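PDB 3QFF: N5-carboxyaminoimidazole ribonucleotide synthetase from Bacillus anthracis, which catalyses the ATP-dependent carboxylation of 5-aminoimidazole ribonucleotide by bicarbonate, giving N5-carboxyaminoimidazole ribonucleotide for purine biosynthesis. Local coordinates for residues M36-A41 against Q297-I302; S104-K109 against D250-V255; V165-E170 against D174-L179; G283-D288 against K314-V319. All coordinates share one frame; numbering follows the deposited sequence.

Contact 1. Residues M36-A41 against Q297-I302; sequences MGYKIA and QHIRAI
The CA atoms of Met36 and Ile299, 9.3 Å apart, are the nearest pair, so the turn leading into strand 39-44 and helix 294-303 are bridged by side chains alone. Met36 does most of the reaching. Its extended chi2 (-178°) carries SD over one face of the Arg300 guanidinium, 3.8 Å above the plane and offset toward the rim, and the bend at chi3 (-66°) then turns Met36 CE to Ile299 CG2 (3.8 Å) and Arg300 NH1 (3.6 Å). The methionine and arginine chains cross at nearly a right angle, so the sulfur end lies across a guanidinium carried on a chain that is extended from CG to NE. Arg300 NH1 also hydrogen-bonds to Gly296 O, which helps to fix the group under the methionine.

The turn itself is a Schellman motif: Gly37, the C-prime residue, follows the end of helix 24-35, its positive phi allowing Gly37 N to reach Lys34 O and Tyr38 N to reach Ala33 O. From there the chain enters the parallel sheet of the Rossmann-like preATP-grasp domain, where Lys39 and Ala41 bond to strand 16-20. Tyr38, just after the turn, sends its ring past Ile299 in the opposite direction; Tyr38 CE2 is 4.1 Å from Ile299 CG2, approached obliquely. The same CG2 methyl, placed anti to the Ile299 backbone N, thus meets both methionine and tyrosine. Tyr38 OH is bonded to Ile11 O. On the subunit boundary, Met36 packs on Leu341 of the second subunit and Arg300 on Tyr340 of the same neighbour.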
loop_
_atom_site.group_PDB
_atom_site.type_symbol
_atom_site.label_atom_id
_atom_site.label_comp_id
_atom_site.label_asym_id
_atom_site.label_seq_id
_atom_site.Cartn_x
_atom_site.Cartn_y
_atom_site.Cartn_z
ATOM N N MET A 36 8.381 -0.783 3.864
ATOM C CA MET A 36 9.286 -0.215 4.848
ATOM C C MET A 36 10.642 -0.912 4.856
ATOM O O MET A 36 11.470 -0.636 5.712
ATOM C CB MET A 36 8.649 -0.281 6.244
ATOM C CG MET A 36 7.785 0.933 6.587
ATOM S SD MET A 36 7.075 0.871 8.259
ATOM C CE MET A 36 5.977 -0.518 8.075
ATOM N N GLY A 37 10.850 -1.825 3.911
ATOM C CA GLY A 37 12.146 -2.447 3.695
ATOM C C GLY A 37 12.467 -3.606 4.618
ATOM O O GLY A 37 13.640 -3.906 4.827
ATOM N N TYR A 38 11.437 -4.239 5.188
ATOM C CA TYR A 38 11.620 -5.476 5.949
ATOM C C TYR A 38 11.683 -6.698 5.037
ATOM O O TYR A 38 11.097 -6.716 3.948
ATOM C CB TYR A 38 10.509 -5.663 6.997
ATOM C CG TYR A 38 10.614 -4.685 8.123
ATOM C CD1 TYR A 38 11.489 -4.909 9.186
ATOM C CD2 TYR A 38 9.865 -3.504 8.113
ATOM C CE1 TYR A 38 11.607 -3.998 10.218
ATOM C CE2 TYR A 38 9.978 -2.575 9.151
ATOM C CZ TYR A 38 10.846 -2.828 10.197
ATOM O OH TYR A 38 10.950 -1.906 11.214
ATOM N N LYS A 39 12.410 -7.711 5.497
ATOM C CA LYS A 39 12.430 -9.030 4.869
ATOM C C LYS A 39 11.373 -9.883 5.572
ATOM O O LYS A 39 11.069 -9.650 6.739
ATOM C CB LYS A 39 13.840 -9.629 5.015
ATOM C CG LYS A 39 13.999 -11.058 4.502
ATOM C CD LYS A 39 15.498 -11.447 4.412
ATOM C CE LYS A 39 15.665 -12.945 4.105
ATOM N NZ LYS A 39 17.105 -13.333 3.932
ATOM N N ILE A 40 10.798 -10.849 4.864
ATOM C CA ILE A 40 9.691 -11.634 5.392
ATOM C C ILE A 40 9.958 -13.138 5.317
ATOM O O ILE A 40 10.332 -13.663 4.258
ATOM C CB ILE A 40 8.359 -11.333 4.628
ATOM C CG1 ILE A 40 8.013 -9.832 4.680
ATOM C CG2 ILE A 40 7.187 -12.221 5.154
ATOM C CD1 ILE A 40 7.716 -9.288 6.067
ATOM N N ALA A 41 9.767 -13.819 6.448
ATOM C CA ALA A 41 9.728 -15.291 6.477
ATOM C C ALA A 41 8.336 -15.734 6.908
ATOM O O ALA A 41 7.738 -15.125 7.796
ATOM C CB ALA A 41 10.801 -15.842 7.427
ATOM N N GLN A 297 0.119 -0.470 10.608
ATOM C CA GLN A 297 0.084 -0.244 12.062
ATOM C C GLN A 297 0.618 -1.432 12.845
ATOM O O GLN A 297 1.396 -1.264 13.782
ATOM C CB GLN A 297 -1.329 0.112 12.560
ATOM C CG GLN A 297 -1.813 1.487 12.142
ATOM C CD GLN A 297 -1.068 2.634 12.845
ATOM O OE1 GLN A 297 0.165 2.716 12.806
ATOM N NE2 GLN A 297 -1.822 3.530 13.468
ATOM N N HIS A 298 0.201 -2.633 12.459
ATOM C CA HIS A 298 0.612 -3.852 13.157
ATOM C C HIS A 298 2.132 -4.034 13.088
ATOM O O HIS A 298 2.778 -4.362 14.102
ATOM C CB HIS A 298 -0.107 -5.083 12.582
ATOM C CG HIS A 298 0.232 -6.358 13.295
ATOM N ND1 HIS A 298 -0.371 -6.738 14.474
ATOM C CD2 HIS A 298 1.114 -7.339 12.991
ATOM C CE1 HIS A 298 0.125 -7.897 14.869
ATOM N NE2 HIS A 298 1.042 -8.276 13.993
ATOM N N ILE A 299 2.697 -3.821 11.897
ATOM C CA ILE A 299 4.155 -3.901 11.728
ATOM C C ILE A 299 4.886 -2.888 12.633
ATOM O O ILE A 299 5.822 -3.257 13.360
ATOM C CB ILE A 299 4.591 -3.741 10.242
ATOM C CG1 ILE A 299 4.059 -4.900 9.375
ATOM C CG2 ILE A 299 6.122 -3.662 10.132
ATOM C CD1 ILE A 299 4.367 -6.321 9.918
ATOM N N ARG A 300 4.447 -1.628 12.603
ATOM C CA ARG A 300 5.040 -0.574 13.447
ATOM C C ARG A 300 4.938 -0.921 14.921
ATOM O O ARG A 300 5.884 -0.695 15.657
ATOM C CB ARG A 300 4.378 0.785 13.213
ATOM C CG ARG A 300 4.623 1.367 11.838
ATOM C CD ARG A 300 3.625 2.506 11.524
ATOM N NE ARG A 300 4.059 3.292 10.370
ATOM C CZ ARG A 300 3.880 2.952 9.089
ATOM N NH1 ARG A 300 3.265 1.824 8.761
ATOM N NH2 ARG A 300 4.331 3.748 8.114
ATOM N N ALA A 301 3.789 -1.454 15.339
ATOM C CA ALA A 301 3.538 -1.803 16.734
ATOM C C ALA A 301 4.504 -2.867 17.270
ATOM O O ALA A 301 5.062 -2.714 18.367
ATOM C CB ALA A 301 2.070 -2.270 16.939
ATOM N N ILE A 302 4.687 -3.944 16.511
ATOM C CA ILE A 302 5.544 -5.033 16.974
ATOM C C ILE A 302 7.038 -4.689 16.857
ATOM O O ILE A 302 7.855 -5.206 17.621
ATOM C CB ILE A 302 5.227 -6.384 16.286
ATOM C CG1 ILE A 302 5.567 -6.328 14.796
ATOM C CG2 ILE A 302 3.750 -6.800 16.562
ATOM C CD1 ILE A 302 5.544 -7.684 14.096
#

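Contact 2. Residues S104-K109 against D250-V255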
loop_
_atom_site.group_PDB
_atom_site.type_symbol
_atom_site.label_atom_id
_atom_site.label_comp_id
_atom_site.label_asym_id
_atom_site.label_seq_id
_atom_site.Cartn_x
_atom_site.Cartn_y
_atom_site.Cartn_z
ATOM N N SER A 104 1.885 -14.328 24.883
ATOM C CA SER A 104 0.941 -15.444 24.748
ATOM C C SER A 104 -0.318 -15.276 25.604
ATOM O O SER A 104 -1.293 -16.005 25.416
ATOM C CB SER A 104 1.619 -16.766 25.121
ATOM O OG SER A 104 2.102 -16.708 26.454
ATOM N N GLN A 105 -0.294 -14.329 26.536
ATOM C CA GLN A 105 -1.376 -14.176 27.514
ATOM C C GLN A 105 -2.679 -13.732 26.849
ATOM O O GLN A 105 -3.742 -14.315 27.093
ATOM C CB GLN A 105 -0.992 -13.191 28.622
ATOM C CG GLN A 105 -1.414 -13.659 30.015
ATOM C CD GLN A 105 -1.743 -12.521 30.987
ATOM O OE1 GLN A 105 -1.210 -11.410 30.888
ATOM N NE2 GLN A 105 -2.631 -12.804 31.938
ATOM N N LEU A 106 -2.591 -12.708 26.005
ATOM C CA LEU A 106 -3.769 -12.197 25.324
ATOM C C LEU A 106 -4.347 -13.231 24.366
ATOM O O LEU A 106 -5.555 -13.479 24.370
ATOM C CB LEU A 106 -3.459 -10.885 24.600
ATOM C CG LEU A 106 -4.618 -10.164 23.904
ATOM C CD1 LEU A 106 -5.914 -10.226 24.713
ATOM C CD2 LEU A 106 -4.221 -8.727 23.659
ATOM N N LEU A 107 -3.486 -13.845 23.566
ATOM C CA LEU A 107 -3.926 -14.891 22.648
ATOM C C LEU A 107 -4.672 -16.010 23.393
ATOM O O LEU A 107 -5.766 -16.406 22.975
ATOM C CB LEU A 107 -2.743 -15.426 21.823
ATOM C CG LEU A 107 -3.010 -16.420 20.681
ATOM C CD1 LEU A 107 -4.002 -15.882 19.656
ATOM C CD2 LEU A 107 -1.693 -16.779 19.996
ATOM N N SER A 108 -4.120 -16.482 24.512
ATOM C CA SER A 108 -4.769 -17.549 25.290
ATOM C C SER A 108 -6.170 -17.172 25.805
ATOM O O SER A 108 -7.097 -17.988 25.765
ATOM C CB SER A 108 -3.874 -18.034 26.437
ATOM O OG SER A 108 -4.027 -17.221 27.583
ATOM N N LYS A 109 -6.323 -15.933 26.258
ATOM C CA LYS A 109 -7.625 -15.434 26.711
ATOM C C LYS A 109 -8.690 -15.403 25.596
ATOM O O LYS A 109 -9.856 -15.746 25.833
ATOM C CB LYS A 109 -7.473 -14.044 27.331
ATOM C CG LYS A 109 -6.626 -13.995 28.607
ATOM C CD LYS A 109 -6.333 -12.540 28.979
ATOM C CE LYS A 109 -5.513 -12.427 30.265
ATOM N NZ LYS A 109 -5.271 -10.977 30.610
ATOM N N ASP A 250 -5.660 -1.164 27.209
ATOM C CA ASP A 250 -4.885 -0.873 28.418
ATOM C C ASP A 250 -4.948 -2.028 29.417
ATOM O O ASP A 250 -3.920 -2.534 29.853
ATOM C CB ASP A 250 -5.346 0.426 29.097
ATOM C CG ASP A 250 -4.699 0.624 30.482
ATOM O OD1 ASP A 250 -3.470 0.870 30.544
ATOM O OD2 ASP A 250 -5.414 0.532 31.506
ATOM N N GLU A 251 -6.163 -2.439 29.768
ATOM C CA GLU A 251 -6.372 -3.481 30.771
ATOM C C GLU A 251 -5.756 -4.838 30.391
ATOM O O GLU A 251 -5.227 -5.545 31.245
ATOM C CB GLU A 251 -7.870 -3.638 31.048
ATOM C CG GLU A 251 -8.478 -2.471 31.815
ATOM C CD GLU A 251 -7.990 -2.400 33.254
ATOM O OE1 GLU A 251 -7.781 -3.466 33.878
ATOM O OE2 GLU A 251 -7.830 -1.278 33.771
ATOM N N LEU A 252 -5.833 -5.195 29.112
ATOM C CA LEU A 252 -5.260 -6.454 28.635
ATOM C C LEU A 252 -3.769 -6.327 28.276
ATOM O O LEU A 252 -3.147 -7.296 27.840
ATOM C CB LEU A 252 -6.056 -6.992 27.439
ATOM C CG LEU A 252 -7.534 -7.321 27.705
ATOM C CD1 LEU A 252 -8.241 -7.741 26.431
ATOM C CD2 LEU A 252 -7.680 -8.397 28.790
ATOM N N GLU A 253 -3.210 -5.135 28.475
ATOM C CA GLU A 253 -1.805 -4.833 28.133
ATOM C C GLU A 253 -1.437 -5.264 26.707
ATOM O O GLU A 253 -0.446 -5.987 26.467
ATOM C CB GLU A 253 -0.847 -5.395 29.203
ATOM C CG GLU A 253 -1.042 -4.694 30.578
ATOM C CD GLU A 253 -0.332 -5.381 31.750
ATOM O OE1 GLU A 253 -0.330 -4.793 32.860
ATOM O OE2 GLU A 253 0.207 -6.497 31.577
ATOM N N LEU A 254 -2.247 -4.795 25.756
ATOM C CA LEU A 254 -2.102 -5.172 24.363
ATOM C C LEU A 254 -0.756 -4.743 23.809
ATOM O O LEU A 254 -0.294 -3.630 24.071
ATOM C CB LEU A 254 -3.222 -4.544 23.507
ATOM C CG LEU A 254 -3.098 -4.537 21.979
ATOM C CD1 LEU A 254 -3.251 -5.961 21.361
ATOM C CD2 LEU A 254 -4.116 -3.563 21.331
ATOM N N VAL A 255 -0.147 -5.632 23.028
ATOM C CA VAL A 255 0.914 -5.245 22.103
ATOM C C VAL A 255 0.548 -5.812 20.731
ATOM O O VAL A 255 0.308 -7.004 20.594
ATOM C CB VAL A 255 2.311 -5.745 22.550
ATOM C CG1 VAL A 255 3.381 -5.436 21.470
ATOM C CG2 VAL A 255 2.698 -5.121 23.908
#
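Leu106, on the first turn of helix 105-110, drives its side chain into the bend formed by Leu252 and Leu254. Chi1 (-176°) sets CG opposite the backbone N and points the fork at the other segment, where its two methyls find different partners: Leu106 CD1 meets Leu252 CD1 at 3.8 Å, whereas Leu106 CD2 sits 3.7 Å from Leu254 CD1. The Leu106 and Leu252 side chains cross at about a right angle. Ser108 faces elsewhere and braces its own helix, its OG donating to Gln105 O (3.0 Å) from the same face of that carbonyl as Lys109 N. One turn on from Leu106, Lys109 stretches fully beyond CG and slides past Leu252 in the reverse direction, leaving NZ 4.0 Å from Leu252 CD2. This is van der Waals contact, and no hydrogen bond joins the two segments. Leucine side chains thus supply the buried part, with the lysine flanking it.

On the receiving side, helix 235-251 closes in a Schellman motif, with Glu253 at positive phi. Leucines on both sides of that residue meet Leu106, so a capped helix end of the ATP-grasp family region abuts a helix of the preATP-grasp family region, consistent with a hydrophobic junction between domains.

Contact 3. Residues V165-E170 against D174-L179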
loop_
_atom_site.group_PDB
_atom_site.type_symbol
_atom_site.label_atom_id
_atom_site.label_comp_id
_atom_site.label_asym_id
_atom_site.label_seq_id
_atom_site.Cartn_x
_atom_site.Cartn_y
_atom_site.Cartn_z
ATOM N N VAL A 165 -26.225 -22.705 18.238
ATOM C CA VAL A 165 -27.652 -23.016 18.141
ATOM C C VAL A 165 -28.451 -21.908 18.830
ATOM O O VAL A 165 -28.243 -21.627 20.007
ATOM C CB VAL A 165 -27.989 -24.388 18.811
ATOM C CG1 VAL A 165 -29.496 -24.589 18.937
ATOM C CG2 VAL A 165 -27.348 -25.552 18.052
ATOM N N VAL A 166 -29.361 -21.277 18.093
ATOM C CA VAL A 166 -30.190 -20.201 18.652
ATOM C C VAL A 166 -31.471 -20.769 19.265
ATOM O O VAL A 166 -32.239 -21.461 18.594
ATOM C CB VAL A 166 -30.521 -19.103 17.594
ATOM C CG1 VAL A 166 -31.342 -17.969 18.216
ATOM C CG2 VAL A 166 -29.241 -18.553 16.962
ATOM N N LEU A 167 -31.688 -20.476 20.543
ATOM C CA LEU A 167 -32.829 -21.014 21.275
ATOM C C LEU A 167 -33.940 -19.978 21.425
ATOM O O LEU A 167 -33.894 -19.121 22.307
ATOM C CB LEU A 167 -32.400 -21.559 22.649
ATOM C CG LEU A 167 -31.608 -22.870 22.700
ATOM C CD1 LEU A 167 -30.125 -22.632 22.494
ATOM C CD2 LEU A 167 -31.834 -23.572 24.028
ATOM N N ARG A 168 -34.936 -20.069 20.547
ATOM C CA ARG A 168 -36.089 -19.165 20.582
ATOM C C ARG A 168 -37.233 -19.769 21.389
ATOM O O ARG A 168 -37.954 -19.053 22.087
ATOM C CB ARG A 168 -36.557 -18.825 19.165
ATOM C CG ARG A 168 -35.494 -18.132 18.327
ATOM C CD ARG A 168 -35.964 -17.892 16.906
ATOM N NE ARG A 168 -34.836 -17.700 15.992
ATOM C CZ ARG A 168 -34.218 -16.542 15.785
ATOM N NH1 ARG A 168 -34.601 -15.445 16.429
ATOM N NH2 ARG A 168 -33.204 -16.481 14.934
ATOM N N SER A 169 -37.382 -21.089 21.292
ATOM C CA SER A 169 -38.422 -21.823 22.011
ATOM C C SER A 169 -37.893 -23.157 22.535
ATOM O O SER A 169 -36.837 -23.622 22.099
ATOM C CB SER A 169 -39.612 -22.071 21.086
ATOM O OG SER A 169 -39.194 -22.791 19.940
ATOM N N GLU A 170 -38.644 -23.775 23.451
ATOM C CA GLU A 170 -38.327 -25.123 23.954
ATOM C C GLU A 170 -38.136 -26.132 22.820
ATOM O O GLU A 170 -37.502 -27.177 23.001
ATOM C CB GLU A 170 -39.403 -25.630 24.919
ATOM C CG GLU A 170 -39.413 -24.951 26.280
ATOM C CD GLU A 170 -40.356 -23.759 26.340
ATOM O OE1 GLU A 170 -40.187 -22.808 25.543
ATOM O OE2 GLU A 170 -41.269 -23.776 27.196
ATOM N N ASP A 174 -33.632 -29.406 21.922
ATOM C CA ASP A 174 -33.120 -30.704 21.517
ATOM C C ASP A 174 -31.870 -30.596 20.648
ATOM O O ASP A 174 -30.927 -31.371 20.826
ATOM C CB ASP A 174 -34.202 -31.525 20.814
ATOM C CG ASP A 174 -34.263 -32.949 21.323
ATOM O OD1 ASP A 174 -34.765 -33.150 22.455
ATOM O OD2 ASP A 174 -33.807 -33.864 20.600
ATOM N N GLU A 175 -31.858 -29.636 19.722
ATOM C CA GLU A 175 -30.666 -29.358 18.914
ATOM C C GLU A 175 -29.520 -28.802 19.779
ATOM O O GLU A 175 -28.346 -29.057 19.498
ATOM C CB GLU A 175 -30.997 -28.391 17.768
ATOM C CG GLU A 175 -29.864 -28.174 16.753
ATOM C CD GLU A 175 -30.230 -27.184 15.648
ATOM O OE1 GLU A 175 -31.405 -26.756 15.590
ATOM O OE2 GLU A 175 -29.339 -26.828 14.839
ATOM N N ALA A 176 -29.879 -28.049 20.819
ATOM C CA ALA A 176 -28.921 -27.491 21.784
ATOM C C ALA A 176 -28.250 -28.571 22.640
ATOM O O ALA A 176 -27.027 -28.550 22.822
ATOM C CB ALA A 176 -29.605 -26.457 22.668
ATOM N N ARG A 177 -29.048 -29.510 23.156
ATOM C CA ARG A 177 -28.527 -30.654 23.914
ATOM C C ARG A 177 -27.501 -31.427 23.102
ATOM O O ARG A 177 -26.468 -31.853 23.631
ATOM C CB ARG A 177 -29.650 -31.595 24.350
ATOM C CG ARG A 177 -30.644 -30.955 25.275
ATOM C CD ARG A 177 -31.219 -31.937 26.265
ATOM N NE ARG A 177 -32.137 -31.271 27.188
ATOM C CZ ARG A 177 -31.770 -30.625 28.291
ATOM N NH1 ARG A 177 -32.688 -30.055 29.058
ATOM N NH2 ARG A 177 -30.485 -30.539 28.628
ATOM N N LYS A 178 -27.797 -31.597 21.814
ATOM C CA LYS A 178 -26.902 -32.265 20.876
ATOM C C LYS A 178 -25.551 -31.550 20.846
ATOM O O LYS A 178 -24.502 -32.189 20.874
ATOM C CB LYS A 178 -27.528 -32.285 19.474
ATOM C CG LYS A 178 -26.761 -33.097 18.435
ATOM C CD LYS A 178 -27.374 -34.486 18.242
ATOM C CE LYS A 178 -26.642 -35.256 17.155
ATOM N NZ LYS A 178 -27.454 -36.408 16.656
ATOM N N LEU A 179 -25.593 -30.220 20.802
ATOM C CA LEU A 179 -24.379 -29.407 20.785
ATOM C C LEU A 179 -23.625 -29.484 22.109
ATOM O O LEU A 179 -22.416 -29.699 22.116
ATOM C CB LEU A 179 -24.703 -27.949 20.425
ATOM C CG LEU A 179 -23.526 -26.989 20.235
ATOM C CD1 LEU A 179 -22.625 -27.431 19.077
ATOM C CD2 LEU A 179 -24.037 -25.565 20.022
#
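Glu175 meets Val165 through its aliphatic part: CG lies 3.9 Å from Val165 CG2. The chain is extended beyond CG and crosses the valine at a slant, carrying the carboxylate past the same methyl, OE2 4.0 Å from Val165 CG2. Ala176, next, sits closest to the strand backbone, its CA 5.9 Å from that of Val165. The small CB rests against both methyls of Leu167, 3.9 Å from each of CD1 and CD2, while Val165 CG1 rests 4.0 Å from Ala176 N. Val165 divides its branches in this way because CG1 stands anti to its backbone N and CG2 anti to its carbonyl carbon. One turn later, Leu179 runs past Val165 in the opposite sense and brings CD2 to within 3.9 Å of Val165 CG2.

The two thus pack as a roughly antiparallel strand-turn-helix unit: the axes of strand 165-167 and helix 174-179 approach to 8.4 Å at closest, with 140° between their N-to-C directions. Strand 164-167 is an outer strand of an antiparallel sheet in the ATP-grasp domain, bonded to strand 150-154, on which Leu167, Ala176 and Leu179 converge at Leu152. Helix 136-146 lies alongside, its Ile143 touching Leu167 and its Leu139 touching Ala176.

Contact 4. Residues G283-D288 against K314-V319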
loop_
_atom_site.group_PDB
_atom_site.type_symbol
_atom_site.label_atom_id
_atom_site.label_comp_id
_atom_site.label_asym_id
_atom_site.label_seq_id
_atom_site.Cartn_x
_atom_site.Cartn_y
_atom_site.Cartn_z
ATOM N N GLY A 283 -11.297 -4.609 9.432
ATOM C CA GLY A 283 -10.335 -3.513 9.319
ATOM C C GLY A 283 -9.693 -3.350 7.944
ATOM O O GLY A 283 -8.822 -2.495 7.759
ATOM N N HIS A 284 -10.099 -4.159 6.968
ATOM C CA HIS A 284 -9.505 -4.053 5.617
ATOM C C HIS A 284 -9.780 -2.710 4.938
ATOM O O HIS A 284 -8.997 -2.268 4.077
ATOM C CB HIS A 284 -9.991 -5.189 4.703
ATOM C CG HIS A 284 -9.529 -6.553 5.112
ATOM N ND1 HIS A 284 -8.517 -6.763 6.024
ATOM C CD2 HIS A 284 -9.912 -7.782 4.683
ATOM C CE1 HIS A 284 -8.319 -8.061 6.167
ATOM N NE2 HIS A 284 -9.147 -8.701 5.358
ATOM N N TYR A 285 -10.888 -2.068 5.320
ATOM C CA TYR A 285 -11.186 -0.719 4.823
ATOM C C TYR A 285 -10.020 0.254 5.011
ATOM O O TYR A 285 -9.870 1.186 4.229
ATOM C CB TYR A 285 -12.435 -0.143 5.506
ATOM C CG TYR A 285 -12.213 0.358 6.917
ATOM C CD1 TYR A 285 -12.376 -0.487 8.019
ATOM C CD2 TYR A 285 -11.874 1.696 7.152
ATOM C CE1 TYR A 285 -12.192 -0.015 9.324
ATOM C CE2 TYR A 285 -11.681 2.173 8.439
ATOM C CZ TYR A 285 -11.850 1.317 9.520
ATOM O OH TYR A 285 -11.654 1.809 10.780
ATOM N N THR A 286 -9.214 0.045 6.055
ATOM C CA THR A 286 -8.135 0.978 6.400
ATOM C C THR A 286 -7.056 1.069 5.310
ATOM O O THR A 286 -6.322 2.052 5.261
ATOM C CB THR A 286 -7.410 0.587 7.704
ATOM O OG1 THR A 286 -6.862 -0.740 7.576
ATOM C CG2 THR A 286 -8.361 0.655 8.887
ATOM N N GLN A 287 -6.953 0.037 4.473
ATOM C CA GLN A 287 -5.951 -0.013 3.404
ATOM C C GLN A 287 -6.101 1.109 2.401
ATOM O O GLN A 287 -5.119 1.539 1.802
ATOM C CB GLN A 287 -6.057 -1.326 2.631
ATOM C CG GLN A 287 -5.425 -2.524 3.324
ATOM C CD GLN A 287 -5.457 -3.732 2.431
ATOM O OE1 GLN A 287 -6.522 -4.129 1.918
ATOM N NE2 GLN A 287 -4.292 -4.310 2.201
ATOM N N ASP A 288 -7.338 1.541 2.173
ATOM C CA ASP A 288 -7.591 2.570 1.168
ATOM C C ASP A 288 -8.159 3.866 1.741
ATOM O O ASP A 288 -8.018 4.924 1.135
ATOM C CB ASP A 288 -8.469 1.994 0.041
ATOM C CG ASP A 288 -7.775 0.854 -0.702
ATOM O OD1 ASP A 288 -6.712 1.112 -1.315
ATOM O OD2 ASP A 288 -8.272 -0.300 -0.662
ATOM N N LYS A 314 -11.458 9.223 3.656
ATOM C CA LYS A 314 -12.669 9.171 2.827
ATOM C C LYS A 314 -13.615 8.090 3.357
ATOM O O LYS A 314 -13.150 7.054 3.840
ATOM C CB LYS A 314 -12.305 8.896 1.353
ATOM C CG LYS A 314 -13.437 9.195 0.328
ATOM C CD LYS A 314 -12.891 9.866 -0.930
ATOM C CE LYS A 314 -13.888 9.808 -2.094
ATOM N NZ LYS A 314 -13.259 10.320 -3.357
ATOM N N PRO A 315 -14.946 8.317 3.265
ATOM C CA PRO A 315 -15.886 7.254 3.632
ATOM C C PRO A 315 -15.757 6.028 2.706
ATOM O O PRO A 315 -15.421 6.168 1.524
ATOM C CB PRO A 315 -17.260 7.936 3.500
ATOM C CG PRO A 315 -16.978 9.399 3.689
ATOM C CD PRO A 315 -15.631 9.604 3.034
ATOM N N VAL A 316 -16.011 4.839 3.247
ATOM C CA VAL A 316 -15.700 3.600 2.553
ATOM C C VAL A 316 -16.700 2.496 2.883
ATOM O O VAL A 316 -17.216 2.405 4.010
ATOM C CB VAL A 316 -14.219 3.139 2.858
ATOM C CG1 VAL A 316 -13.970 3.048 4.376
ATOM C CG2 VAL A 316 -13.864 1.791 2.157
ATOM N N VAL A 317 -16.991 1.669 1.890
ATOM C CA VAL A 317 -17.663 0.392 2.125
ATOM C C VAL A 317 -16.735 -0.691 1.639
ATOM O O VAL A 317 -16.412 -0.757 0.441
ATOM C CB VAL A 317 -19.038 0.288 1.383
ATOM C CG1 VAL A 317 -19.634 -1.110 1.503
ATOM C CG2 VAL A 317 -20.005 1.321 1.948
ATOM N N MET A 318 -16.293 -1.536 2.567
ATOM C CA MET A 318 -15.555 -2.719 2.193
ATOM C C MET A 318 -16.558 -3.821 1.895
ATOM O O MET A 318 -17.509 -4.015 2.670
ATOM C CB MET A 318 -14.620 -3.180 3.312
ATOM C CG MET A 318 -13.758 -4.359 2.853
ATOM S SD MET A 318 -13.545 -5.672 4.039
ATOM C CE MET A 318 -15.211 -6.345 4.193
ATOM N N VAL A 319 -16.381 -4.505 0.764
ATOM C CA VAL A 319 -17.191 -5.688 0.468
ATOM C C VAL A 319 -16.309 -6.910 0.312
ATOM O O VAL A 319 -15.326 -6.883 -0.427
ATOM C CB VAL A 319 -18.052 -5.528 -0.813
ATOM C CG1 VAL A 319 -19.192 -6.563 -0.798
ATOM C CG2 VAL A 319 -18.633 -4.151 -0.896
#
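Tyr285 and Met318 bring the backbones within 5.5 Å, CA to CA, where a type I beta turn from Gly283 to Thr286 leads into the short helix 286-289 and faces strand 316-322. Alternation along the strand directs Val316 and Met318 to the turn, while Val317 points away from it. Tyr285 CB is the pivot: it touches Val316 CG1 at 3.7 Å and lies 4.3 Å from Met318 CB. A chi1 of 77° puts CG between the backbone N and carbonyl carbon, and the side chain crosses Val316 at about a right angle, Tyr285 CD2 also lying 3.7 Å from Val316 CG1. Thr286 CG2 lies over one face of this ring.

At the other end, chi1 near anti (-175°) and a bent chi2 (-138°) set Met318 SD 3.6 Å from His284 CB. The sulfur stands 5.0 Å from the His284 ring centroid in an oblique sulfur-aromatic contact, and that ring is also stacked on His357. Gly283 O accepts from both Thr286 N and Thr286 OG1, the hydroxyl at 2.6 Å and nearly along the C=O axis. Strand 354-361, which carries His357, also supplies Asn359, whose ND2 donates to His284 O and Asp288 OD2.

No hydrogen bond links the two segments, so apolar and sulfur contacts carry the interface between the ATP-grasp and C-terminal family regions, while polar bonds within 283-288 and to strand 354-361 help hold the turn and short helix in shape; such a nonpolar face is consistent with an orientation set by shape and not by directional bonds.

How the contacts relate
All four contacts lack hydrogen bonds between their segments, yet their chemistry follows their place. Contact 3 is the most local, a strand and the next helix, and the most peripheral, its centre about 27 Å from the chain centre, with an exposed glutamate among its touching residues. Contact 2 is a leucine junction between domains, nested along the chain inside the loop closed by contact 1. In contacts 1 and 4 every touching residue is buried, and each turns a methionine sulfur to a flat group, a guanidinium in one and an imidazole in the other. They alternate along the chain, lie about 21 Å apart between centres, and both border the second subunit, whereas contacts 2 and 3 do not.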